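Local structure of nucleocapsid (Crimean-congo hemorrhagic fever virus, 4AKL) at residues G356-F368 against A378-V390. The protein binds single- and double-stranded RNA, probably packages the viral genome, and probably also cuts double-stranded DNA without sequence specificity. Numbering follows the deposited sequence.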
# COMPACT_ATOMS: atom_id res chain seq x y z
N GLY A 356 -1.18 -12.21 21.67
CA GLY A 356 -1.62 -10.89 22.05
C GLY A 356 -0.45 -9.96 22.25
O GLY A 356 -0.33 -8.93 21.61
N LYS A 357 0.42 -10.35 23.15
CA LYS A 357 1.55 -9.51 23.52
C LYS A 357 2.50 -9.40 22.37
O LYS A 357 3.11 -8.32 22.20
CB LYS A 357 2.27 -10.05 24.78
CG LYS A 357 1.57 -9.57 26.08
CD LYS A 357 2.19 -10.16 27.34
CE LYS A 357 1.35 -9.80 28.57
NZ LYS A 357 0.24 -10.75 28.80
N LYS A 358 2.63 -10.47 21.58
CA LYS A 358 3.53 -10.43 20.43
C LYS A 358 3.01 -9.46 19.39
O LYS A 358 3.80 -8.81 18.79
CB LYS A 358 3.78 -11.83 19.83
CG LYS A 358 4.49 -12.75 20.76
CD LYS A 358 4.57 -14.13 20.16
CE LYS A 358 5.12 -15.15 21.12
NZ LYS A 358 4.43 -16.49 20.89
N LEU A 359 1.69 -9.36 19.19
CA LEU A 359 1.15 -8.37 18.25
C LEU A 359 1.40 -6.97 18.84
O LEU A 359 1.72 -6.03 18.13
CB LEU A 359 -0.36 -8.56 18.02
CG LEU A 359 -0.92 -7.84 16.78
CD1 LEU A 359 -0.41 -8.48 15.44
CD2 LEU A 359 -2.45 -7.81 16.80
N TYR A 360 1.22 -6.84 20.17
CA TYR A 360 1.33 -5.55 20.81
C TYR A 360 2.74 -4.99 20.61
O TYR A 360 2.91 -3.79 20.33
CB TYR A 360 1.07 -5.63 22.33
CG TYR A 360 1.00 -4.27 23.03
CD1 TYR A 360 2.19 -3.55 23.37
CD2 TYR A 360 -0.22 -3.69 23.35
CE1 TYR A 360 2.13 -2.29 23.98
CE2 TYR A 360 -0.29 -2.40 24.01
CZ TYR A 360 0.88 -1.72 24.32
OH TYR A 360 0.81 -0.47 24.96
N GLU A 361 3.74 -5.84 20.74
CA GLU A 361 5.13 -5.39 20.63
C GLU A 361 5.50 -4.86 19.25
O GLU A 361 6.49 -4.13 19.11
CB GLU A 361 6.09 -6.46 21.06
CG GLU A 361 7.57 -6.04 21.17
CD GLU A 361 7.90 -4.94 22.27
OE1 GLU A 361 7.00 -4.21 22.77
OE2 GLU A 361 9.08 -4.83 22.60
N LEU A 362 4.70 -5.19 18.25
CA LEU A 362 4.85 -4.63 16.91
C LEU A 362 4.43 -3.12 16.78
O LEU A 362 4.92 -2.40 15.90
CB LEU A 362 4.12 -5.49 15.89
CG LEU A 362 4.46 -6.97 15.89
CD1 LEU A 362 3.62 -7.69 14.81
CD2 LEU A 362 5.96 -7.23 15.71
N PHE A 363 3.55 -2.66 17.66
CA PHE A 363 3.07 -1.27 17.58
C PHE A 363 4.17 -0.25 17.58
O PHE A 363 5.07 -0.29 18.42
CB PHE A 363 2.12 -0.93 18.74
CG PHE A 363 0.76 -1.57 18.65
CD1 PHE A 363 0.13 -1.76 17.49
CD2 PHE A 363 0.09 -1.94 19.83
CE1 PHE A 363 -1.16 -2.35 17.43
CE2 PHE A 363 -1.16 -2.52 19.78
CZ PHE A 363 -1.79 -2.72 18.55
N ALA A 364 4.10 0.70 16.67
CA ALA A 364 5.09 1.79 16.65
C ALA A 364 4.56 3.15 17.14
O ALA A 364 5.24 4.19 17.02
CB ALA A 364 5.68 1.94 15.22
N ASP A 365 3.36 3.16 17.68
CA ASP A 365 2.68 4.43 18.03
C ASP A 365 3.52 5.38 18.86
O ASP A 365 3.52 6.56 18.62
CB ASP A 365 1.36 4.17 18.79
CG ASP A 365 0.39 3.27 17.98
OD1 ASP A 365 0.69 2.10 17.79
OD2 ASP A 365 -0.63 3.77 17.51
N ASP A 366 4.24 4.86 19.83
CA ASP A 366 4.98 5.67 20.78
C ASP A 366 6.45 5.71 20.52
O ASP A 366 7.16 6.48 21.19
CB ASP A 366 4.73 5.13 22.20
CG ASP A 366 3.32 5.44 22.71
OD1 ASP A 366 2.75 6.50 22.35
OD2 ASP A 366 2.80 4.63 23.49
N SER A 367 6.92 4.90 19.57
CA SER A 367 8.36 4.79 19.30
C SER A 367 8.80 5.62 18.06
O SER A 367 9.92 6.13 18.03
CB SER A 367 8.71 3.32 19.13
OG SER A 367 7.90 2.76 18.07
N PHE A 368 7.92 5.77 17.07
CA PHE A 368 8.27 6.38 15.76
C PHE A 368 8.56 7.88 15.88
O PHE A 368 7.72 8.64 16.29
CB PHE A 368 7.17 6.08 14.68
CG PHE A 368 7.65 6.31 13.21
CD1 PHE A 368 8.43 5.39 12.58
CD2 PHE A 368 7.30 7.47 12.51
CE1 PHE A 368 8.86 5.60 11.28
CE2 PHE A 368 7.72 7.69 11.20
CZ PHE A 368 8.49 6.78 10.58
N ALA A 378 5.11 -2.05 6.47
CA ALA A 378 5.07 -3.32 7.20
C ALA A 378 5.07 -3.08 8.70
O ALA A 378 5.12 -4.05 9.44
CB ALA A 378 6.24 -4.18 6.83
N VAL A 379 5.02 -1.81 9.13
CA VAL A 379 5.05 -1.47 10.55
C VAL A 379 3.62 -1.27 11.09
O VAL A 379 2.85 -0.44 10.56
CB VAL A 379 5.92 -0.24 10.83
CG1 VAL A 379 5.94 0.13 12.37
CG2 VAL A 379 7.34 -0.47 10.29
N LEU A 380 3.26 -2.05 12.10
CA LEU A 380 1.97 -1.95 12.77
C LEU A 380 1.84 -0.72 13.65
O LEU A 380 2.81 -0.22 14.19
CB LEU A 380 1.70 -3.20 13.60
CG LEU A 380 0.26 -3.38 14.15
CD1 LEU A 380 -0.80 -3.40 13.01
CD2 LEU A 380 0.17 -4.67 14.94
N THR A 381 0.62 -0.23 13.75
CA THR A 381 0.20 0.85 14.66
C THR A 381 -1.23 0.53 15.09
O THR A 381 -1.91 -0.33 14.47
CB THR A 381 0.14 2.29 14.01
OG1 THR A 381 -0.79 2.28 12.94
CG2 THR A 381 1.49 2.75 13.51
N ALA A 382 -1.70 1.22 16.15
CA ALA A 382 -3.07 1.06 16.62
C ALA A 382 -4.03 1.34 15.45
O ALA A 382 -4.93 0.58 15.23
CB ALA A 382 -3.38 2.00 17.88
N GLY A 383 -3.79 2.40 14.68
CA GLY A 383 -4.63 2.72 13.56
C GLY A 383 -4.56 1.68 12.43
O GLY A 383 -5.52 1.52 11.71
N ARG A 384 -3.44 0.96 12.29
CA ARG A 384 -3.33 -0.14 11.28
C ARG A 384 -4.01 -1.43 11.67
O ARG A 384 -4.16 -2.31 10.84
CB ARG A 384 -1.88 -0.33 10.90
CG ARG A 384 -1.46 0.79 9.91
CD ARG A 384 0.02 0.77 9.64
NE ARG A 384 0.34 1.63 8.51
CZ ARG A 384 1.54 1.79 7.99
NH1 ARG A 384 2.61 1.14 8.48
NH2 ARG A 384 1.66 2.63 6.97
N ILE A 385 -4.49 -1.55 12.92
CA ILE A 385 -5.24 -2.72 13.32
C ILE A 385 -6.49 -2.89 12.39
O ILE A 385 -6.89 -4.04 12.07
CB ILE A 385 -5.57 -2.69 14.85
CG1 ILE A 385 -4.33 -3.13 15.69
CG2 ILE A 385 -6.72 -3.62 15.20
CD1 ILE A 385 -3.96 -4.67 15.69
N SER A 386 -7.03 -1.77 11.93
CA SER A 386 -8.13 -1.77 10.97
C SER A 386 -7.80 -2.50 9.61
O SER A 386 -8.69 -3.03 9.00
CB SER A 386 -8.64 -0.34 10.70
OG SER A 386 -7.64 0.49 10.12
N GLU A 387 -6.51 -2.53 9.20
CA GLU A 387 -6.07 -3.25 7.99
C GLU A 387 -6.29 -4.74 8.23
O GLU A 387 -6.86 -5.41 7.40
CB GLU A 387 -4.58 -3.01 7.70
CG GLU A 387 -4.15 -1.56 7.49
CD GLU A 387 -4.53 -1.05 6.14
OE1 GLU A 387 -4.32 -1.76 5.19
OE2 GLU A 387 -5.02 0.08 6.02
N MET A 388 -5.83 -5.22 9.38
CA MET A 388 -6.08 -6.61 9.77
C MET A 388 -7.57 -6.87 9.92
O MET A 388 -8.05 -7.94 9.54
CB MET A 388 -5.37 -6.94 11.09
CG MET A 388 -3.89 -6.75 11.06
SD MET A 388 -3.06 -7.27 12.61
CE MET A 388 -3.13 -9.01 12.36
N GLY A 389 -8.32 -5.89 10.46
CA GLY A 389 -9.74 -6.06 10.69
C GLY A 389 -10.53 -6.25 9.37
O GLY A 389 -11.41 -7.07 9.31
N VAL A 390 -10.22 -5.50 8.33
CA VAL A 390 -10.93 -5.73 7.07
C VAL A 390 -10.59 -7.10 6.45
O VAL A 390 -11.43 -7.73 5.84
CB VAL A 390 -10.75 -4.57 6.04
CG1 VAL A 390 -9.33 -4.54 5.50
CG2 VAL A 390 -11.75 -4.69 4.94
O HOH W 1 -2.03 4.68 15.55
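Leu359 reaches across from helix 355-360 to three side chains of 378-390. Its CG is anti to the backbone N (chi1 -164°), and this carries the two methyls forward. Leu359 CD2 meets Ile385 CD1 at 3.7 Å, while CD1 approaches the sulfur of Met388. Leu380 crosses the Leu359 side chain at about a right angle. Leu362 adds a lighter touch, its CB on Leu380 CB. The Leu362 carbonyl oxygen and the Leu380 backbone N are both hydrogen-bonded to Tyr110 OH, so one hydroxyl ties the two segments together.

Phe363 lies alongside Leu380, pointing the same way, with Phe363 CE1 3.7 Å from Leu380 CD2. Ile385 comes to the edge of this ring, nearly in its plane, by CG1. Leu348 of helix 341-350 also touches the phenyl group. At Ala364 the backbones join: Ala364 N gives a hydrogen bond of 2.9 Å to Leu380 O. The Ala364 methyl is tight against Val379, CB to CG1 3.4 Å.

Asp365 holds the start of the type I turn from Ala382 to Ile385. Both Asp365 carboxylate oxygens accept from Ala382 N through their syn lone pairs, OD1 at 3.0 Å and OD2 at 3.1 Å. This bifurcated hydrogen bond helps fix the rotation of the carboxylate. A water donates to Asp365 OD2 (2.6 Å) and accepts from Gly383 N. Asp365 thus serves two successive backbone NH groups, one directly and one through water, where the chain bends toward helix 385-392. Thr381 OG1 accepts from Arg384 N (3.0 Å).

The contact is largely buried in the mainly helical nucleocapsid fold. A leucine of helix 355-360 packs on helix 385-392, and hydrogen bonds join the non-helical chain beside them, where Thr381 forms an ST motif.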